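Local coordinates for putative regulatory protein (Streptomyces coelicolor A3, PDB 2PZ9) that probably binds DNA as a TetR-type transcriptional regulator, pairing an N-terminal helix-turn-helix with an all-helical C-terminal domain, at residues A170-I175 with E210-R215; I106-F111 with A200-L205. One frame throughout, in Å; residues are numbered along the deposited sequence.

Overall arrangement
Both contacts belong to the all-helical C-terminal part of a TetR-type regulator, and they share helix 198-212. Contact 1 (170-175 with 210-215) holds the C-terminal end of that helix against helix 165-176. Contact 2 (106-111 with 200-205) holds an earlier part of it against helix 100-113. Their centres lie about 12 Å apart. They meet where Ile175 CG2 packs 3.8 Å from Leu205 CD1, so the apolar layer runs from one into the other. Across its segments contact 1 is purely apolar, and its touching residues are buried; contact 2 adds a salt bridge at a more open margin. Each also touches the second subunit, which places both close to the dimer interface.

Contact 1 (A170-I175 with E210-R215); sequences ALINQI and EHMFPR
Selenomethionine Met212 and Phe213 pack on Leu171, Ile172 and Ile175 in the TetR-like C-terminal domain. The end of helix 198-212 thus meets helix 165-176. Every touching residue is buried, and no hydrogen bond crosses between the segments.

The first group of contacts centres on the Met212 side chain. The ends of Ile175 and Met212 meet, with Ile175 CD1 3.5 Å from Met212 SE. A bend at the last torsion of Met212 (chi3 75°) turns its methyl aside, and CE lies 3.8 Å from Leu171 CB. Leu171 also packs on Ile175 of the second subunit, so this layer continues toward the dimer partner.

The second group is aliphatic on aromatic. Phe213 is the first residue to leave helical geometry. Its CB is directed toward helix 165-176, and ring atom CE1 reaches Ile172. Met212 CB covers part of one ring face near the rim. Trp163 meets the same ring edge-to-face.

Within 210-215 a hydrogen bond from Arg215 N to Glu210 OE1 (3.2 Å) ties the chain after the helix back to its last turn. Across the segments, Ile172 CD1 meets the Phe213 ring obliquely, and Ile172 CG1 lies 3.4 Å from Phe213 CE1.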
loop_
_atom_site.group_PDB
_atom_site.type_symbol
_atom_site.label_atom_id
_atom_site.label_comp_id
_atom_site.label_asym_id
_atom_site.label_seq_id
_atom_site.Cartn_x
_atom_site.Cartn_y
_atom_site.Cartn_z
ATOM N N ALA A 170 12.939 0.863 -0.202
ATOM C CA ALA A 170 11.561 1.030 0.265
ATOM C C ALA A 170 10.740 1.979 -0.603
ATOM O O ALA A 170 9.674 1.606 -1.104
ATOM C CB ALA A 170 11.568 1.508 1.686
ATOM N N LEU A 171 11.250 3.196 -0.760
ATOM C CA LEU A 171 10.616 4.218 -1.586
ATOM C C LEU A 171 10.271 3.732 -2.992
ATOM O O LEU A 171 9.110 3.788 -3.424
ATOM C CB LEU A 171 11.504 5.464 -1.695
ATOM C CG LEU A 171 11.679 6.244 -0.381
ATOM C CD1 LEU A 171 12.916 7.147 -0.437
ATOM C CD2 LEU A 171 10.394 7.012 0.030
ATOM N N ILE A 172 11.276 3.242 -3.700
ATOM C CA ILE A 172 11.054 2.844 -5.072
ATOM C C ILE A 172 9.981 1.719 -5.211
ATOM O O ILE A 172 9.087 1.795 -6.069
ATOM C CB ILE A 172 12.384 2.514 -5.751
ATOM C CG1 ILE A 172 13.254 3.778 -5.770
ATOM C CG2 ILE A 172 12.135 2.001 -7.176
ATOM C CD1 ILE A 172 14.661 3.553 -6.246
ATOM N N ASN A 173 10.071 0.701 -4.366
ATOM C CA ASN A 173 8.994 -0.242 -4.203
ATOM C C ASN A 173 7.600 0.351 -3.954
ATOM O O ASN A 173 6.616 -0.118 -4.535
ATOM C CB ASN A 173 9.344 -1.167 -3.075
ATOM C CG ASN A 173 10.223 -2.260 -3.521
ATOM O OD1 ASN A 173 9.732 -3.349 -3.816
ATOM N ND2 ASN A 173 11.521 -1.990 -3.641
ATOM N N GLN A 174 7.517 1.354 -3.080
ATOM C CA GLN A 174 6.246 2.025 -2.804
ATOM C C GLN A 174 5.681 2.649 -4.048
ATOM O O GLN A 174 4.630 2.235 -4.497
ATOM C CB GLN A 174 6.388 3.120 -1.763
ATOM C CG GLN A 174 5.938 2.711 -0.442
ATOM C CD GLN A 174 4.473 2.315 -0.362
ATOM O OE1 GLN A 174 3.583 3.131 -0.554
ATOM N NE2 GLN A 174 4.227 1.063 -0.014
ATOM N N ILE A 175 6.407 3.641 -4.584
ATOM C CA ILE A 175 5.991 4.454 -5.739
ATOM C C ILE A 175 5.452 3.587 -6.876
ATOM O O ILE A 175 4.473 3.949 -7.526
ATOM C CB ILE A 175 7.169 5.307 -6.303
ATOM C CG1 ILE A 175 8.116 5.731 -5.192
ATOM C CG2 ILE A 175 6.688 6.580 -6.975
ATOM C CD1 ILE A 175 9.457 6.317 -5.729
ATOM N N GLU A 210 13.136 8.940 -11.851
ATOM C CA GLU A 210 14.222 9.685 -12.463
ATOM C C GLU A 210 14.508 10.975 -11.684
ATOM O O GLU A 210 15.674 11.295 -11.432
ATOM C CB GLU A 210 13.954 9.977 -13.933
ATOM C CG GLU A 210 14.884 11.058 -14.557
ATOM C CD GLU A 210 16.401 10.706 -14.532
ATOM O OE1 GLU A 210 16.768 9.497 -14.602
ATOM O OE2 GLU A 210 17.239 11.649 -14.459
ATOM N N HIS A 211 13.471 11.702 -11.272
ATOM C CA HIS A 211 13.713 12.923 -10.503
ATOM C C HIS A 211 14.357 12.656 -9.163
ATOM O O HIS A 211 15.245 13.380 -8.771
ATOM C CB HIS A 211 12.460 13.775 -10.363
ATOM C CG HIS A 211 12.125 14.529 -11.606
ATOM N ND1 HIS A 211 11.257 14.044 -12.564
ATOM C CD2 HIS A 211 12.578 15.712 -12.077
ATOM C CE1 HIS A 211 11.170 14.909 -13.556
ATOM N NE2 HIS A 211 11.961 15.928 -13.284
HETATM N N MSE A 212 13.950 11.604 -8.470
HETATM C CA MSE A 212 14.585 11.290 -7.197
HETATM C C MSE A 212 16.052 10.913 -7.291
HETATM O O MSE A 212 16.899 11.533 -6.647
HETATM C CB MSE A 212 13.869 10.168 -6.532
HETATM C CG MSE A 212 12.792 10.640 -5.672
HETATM SE SE MSE A 212 11.609 9.122 -5.556
HETATM C CE MSE A 212 12.584 7.919 -4.335
ATOM N N PHE A 213 16.339 9.881 -8.077
ATOM C CA PHE A 213 17.707 9.405 -8.264
ATOM C C PHE A 213 18.090 9.485 -9.742
ATOM O O PHE A 213 17.884 8.513 -10.481
ATOM C CB PHE A 213 17.850 7.964 -7.766
ATOM C CG PHE A 213 17.009 7.644 -6.563
ATOM C CD1 PHE A 213 15.747 7.065 -6.712
ATOM C CD2 PHE A 213 17.482 7.892 -5.282
ATOM C CE1 PHE A 213 14.974 6.757 -5.592
ATOM C CE2 PHE A 213 16.708 7.586 -4.167
ATOM C CZ PHE A 213 15.464 7.020 -4.321
ATOM N N PRO A 214 18.648 10.637 -10.185
ATOM C CA PRO A 214 18.849 10.858 -11.627
ATOM C C PRO A 214 19.969 9.985 -12.222
ATOM O O PRO A 214 21.123 10.071 -11.760
ATOM C CB PRO A 214 19.192 12.350 -11.719
ATOM C CG PRO A 214 18.960 12.911 -10.333
ATOM C CD PRO A 214 19.117 11.783 -9.389
ATOM N N ARG A 215 19.622 9.146 -13.218
ATOM C CA ARG A 215 20.581 8.233 -13.899
ATOM C C ARG A 215 21.891 8.915 -14.373
ATOM O O ARG A 215 21.865 10.095 -14.778
ATOM C CB ARG A 215 19.915 7.517 -15.075
ATOM C CG ARG A 215 18.861 6.532 -14.669
ATOM C CD ARG A 215 18.305 5.832 -15.900
ATOM N NE ARG A 215 19.112 4.678 -16.318
ATOM C CZ ARG A 215 19.812 4.586 -17.454
ATOM N NH1 ARG A 215 19.827 5.591 -18.327
ATOM N NH2 ARG A 215 20.500 3.477 -17.724
#

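Contact 2 (I106-F111 with A200-L205); sequences ILFDHF and ARRAAL
A helix-helix packing contact with a salt bridge at its margin joins residues 106-111 of helix 100-113 to residues 200-205 of helix 198-212. The two short segments run roughly antiparallel, at 151°, and their axes approach to 10.5 Å. Phe108 makes most of the apolar contact. Its CG stands anti to the backbone N (chi1 175°), which sends the ring across to the other helix. Arg202 CA lies over one ring face, offset toward the rim. Arg202 CG is 3.6 Å from Phe108 CD2. Leu205 CD2 lies 3.6 Å from Phe108 CD1, oblique to the ring. Trp179 touches Phe108 too.

This packing lies within the TetR-like C-terminal domain. Arg201, next to Arg202, sets its CB near Phe108 CZ, but its guanidinium turns off to a salt bridge with Asp167 of the second subunit.

Arg202, extended from CG to NE, crosses the Phe108 ring at a slant, and its NE and NH2 take one carboxylate oxygen of Asp109 each. Arg202 NE donates to Asp109 OD1 at 2.8 Å, and Arg202 NH2 donates to Asp109 OD2 at 3.0 Å. Both bonds are nearly straight and lie close to the guanidinium plane, while the carboxylate is tilted 28° from it. A leucine in place of Arg202 would probably leave the Asp109 carboxylate without its charged mate and free to turn.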
loop_
_atom_site.group_PDB
_atom_site.type_symbol
_atom_site.label_atom_id
_atom_site.label_comp_id
_atom_site.label_asym_id
_atom_site.label_seq_id
_atom_site.Cartn_x
_atom_site.Cartn_y
_atom_site.Cartn_z
ATOM N N ILE A 106 9.719 -1.768 -14.318
ATOM C CA ILE A 106 9.678 -3.222 -14.210
ATOM C C ILE A 106 8.607 -3.676 -13.180
ATOM O O ILE A 106 7.697 -4.442 -13.524
ATOM C CB ILE A 106 11.137 -3.816 -14.035
ATOM C CG1 ILE A 106 11.641 -4.378 -15.363
ATOM C CG2 ILE A 106 11.247 -4.906 -12.995
ATOM C CD1 ILE A 106 12.401 -3.365 -16.265
ATOM N N LEU A 107 8.674 -3.149 -11.952
ATOM C CA LEU A 107 7.669 -3.462 -10.911
ATOM C C LEU A 107 6.282 -2.992 -11.311
ATOM O O LEU A 107 5.281 -3.652 -11.022
ATOM C CB LEU A 107 8.050 -2.844 -9.563
ATOM C CG LEU A 107 9.378 -3.321 -8.978
ATOM C CD1 LEU A 107 10.001 -2.373 -7.944
ATOM C CD2 LEU A 107 9.160 -4.713 -8.378
ATOM N N PHE A 108 6.218 -1.844 -11.972
ATOM C CA PHE A 108 4.941 -1.326 -12.360
ATOM C C PHE A 108 4.264 -2.325 -13.281
ATOM O O PHE A 108 3.092 -2.673 -13.093
ATOM C CB PHE A 108 5.093 -0.004 -13.070
ATOM C CG PHE A 108 3.799 0.529 -13.599
ATOM C CD1 PHE A 108 2.924 1.227 -12.764
ATOM C CD2 PHE A 108 3.428 0.309 -14.931
ATOM C CE1 PHE A 108 1.704 1.704 -13.264
ATOM C CE2 PHE A 108 2.221 0.783 -15.432
ATOM C CZ PHE A 108 1.363 1.482 -14.616
ATOM N N ASP A 109 5.034 -2.784 -14.270
ATOM C CA ASP A 109 4.584 -3.720 -15.275
ATOM C C ASP A 109 4.058 -4.981 -14.655
ATOM O O ASP A 109 2.986 -5.454 -15.017
ATOM C CB ASP A 109 5.754 -4.063 -16.174
ATOM C CG ASP A 109 6.169 -2.906 -17.059
ATOM O OD1 ASP A 109 5.360 -1.959 -17.257
ATOM O OD2 ASP A 109 7.317 -2.949 -17.556
ATOM N N HIS A 110 4.827 -5.517 -13.719
ATOM C CA HIS A 110 4.499 -6.749 -13.070
ATOM C C HIS A 110 3.135 -6.708 -12.395
ATOM O O HIS A 110 2.326 -7.607 -12.567
ATOM C CB HIS A 110 5.561 -7.086 -12.052
ATOM C CG HIS A 110 5.304 -8.371 -11.327
ATOM N ND1 HIS A 110 5.978 -9.538 -11.619
ATOM C CD2 HIS A 110 4.435 -8.677 -10.330
ATOM C CE1 HIS A 110 5.542 -10.503 -10.826
ATOM N NE2 HIS A 110 4.607 -10.007 -10.035
ATOM N N PHE A 111 2.872 -5.669 -11.626
ATOM C CA PHE A 111 1.605 -5.584 -10.948
ATOM C C PHE A 111 0.518 -5.065 -11.843
ATOM O O PHE A 111 -0.657 -5.290 -11.566
ATOM C CB PHE A 111 1.716 -4.739 -9.693
ATOM C CG PHE A 111 2.541 -5.383 -8.622
ATOM C CD1 PHE A 111 3.783 -4.853 -8.262
ATOM C CD2 PHE A 111 2.090 -6.549 -7.978
ATOM C CE1 PHE A 111 4.555 -5.473 -7.261
ATOM C CE2 PHE A 111 2.851 -7.173 -6.977
ATOM C CZ PHE A 111 4.078 -6.634 -6.619
ATOM N N ALA A 200 0.777 6.119 -19.773
ATOM C CA ALA A 200 0.904 7.468 -19.211
ATOM C C ALA A 200 1.172 7.450 -17.683
ATOM O O ALA A 200 2.018 8.231 -17.198
ATOM C CB ALA A 200 -0.333 8.348 -19.563
ATOM N N ARG A 201 0.464 6.577 -16.944
ATOM C CA ARG A 201 0.734 6.366 -15.509
ATOM C C ARG A 201 2.179 5.912 -15.355
ATOM O O ARG A 201 2.890 6.343 -14.441
ATOM C CB ARG A 201 -0.191 5.310 -14.858
ATOM C CG ARG A 201 -1.721 5.429 -15.112
ATOM C CD ARG A 201 -2.402 6.662 -14.478
ATOM N NE ARG A 201 -1.819 7.923 -14.958
ATOM C CZ ARG A 201 -2.222 8.602 -16.041
ATOM N NH1 ARG A 201 -3.240 8.148 -16.780
ATOM N NH2 ARG A 201 -1.602 9.736 -16.386
ATOM N N ARG A 202 2.603 5.045 -16.273
ATOM C CA ARG A 202 3.931 4.445 -16.222
ATOM C C ARG A 202 4.979 5.521 -16.421
ATOM O O ARG A 202 5.964 5.585 -15.649
ATOM C CB ARG A 202 4.086 3.351 -17.285
ATOM C CG ARG A 202 5.303 2.452 -17.077
ATOM C CD ARG A 202 5.476 1.501 -18.236
ATOM N NE ARG A 202 6.518 0.490 -18.002
ATOM C CZ ARG A 202 7.836 0.714 -18.064
ATOM N NH1 ARG A 202 8.281 1.931 -18.318
ATOM N NH2 ARG A 202 8.703 -0.275 -17.862
ATOM N N ALA A 203 4.758 6.370 -17.431
ATOM C CA ALA A 203 5.714 7.441 -17.734
ATOM C C ALA A 203 5.960 8.353 -16.519
ATOM O O ALA A 203 7.104 8.634 -16.156
ATOM C CB ALA A 203 5.263 8.231 -18.913
ATOM N N ALA A 204 4.861 8.753 -15.877
ATOM C CA ALA A 204 4.891 9.662 -14.759
ATOM C C ALA A 204 5.756 9.008 -13.714
ATOM O O ALA A 204 6.705 9.592 -13.212
ATOM C CB ALA A 204 3.475 9.899 -14.225
ATOM N N LEU A 205 5.440 7.764 -13.426
ATOM C CA LEU A 205 6.081 7.074 -12.344
ATOM C C LEU A 205 7.593 6.945 -12.584
ATOM O O LEU A 205 8.404 7.188 -11.684
ATOM C CB LEU A 205 5.434 5.718 -12.199
ATOM C CG LEU A 205 6.362 4.629 -11.720
ATOM C CD1 LEU A 205 7.011 4.950 -10.375
ATOM C CD2 LEU A 205 5.502 3.403 -11.606
#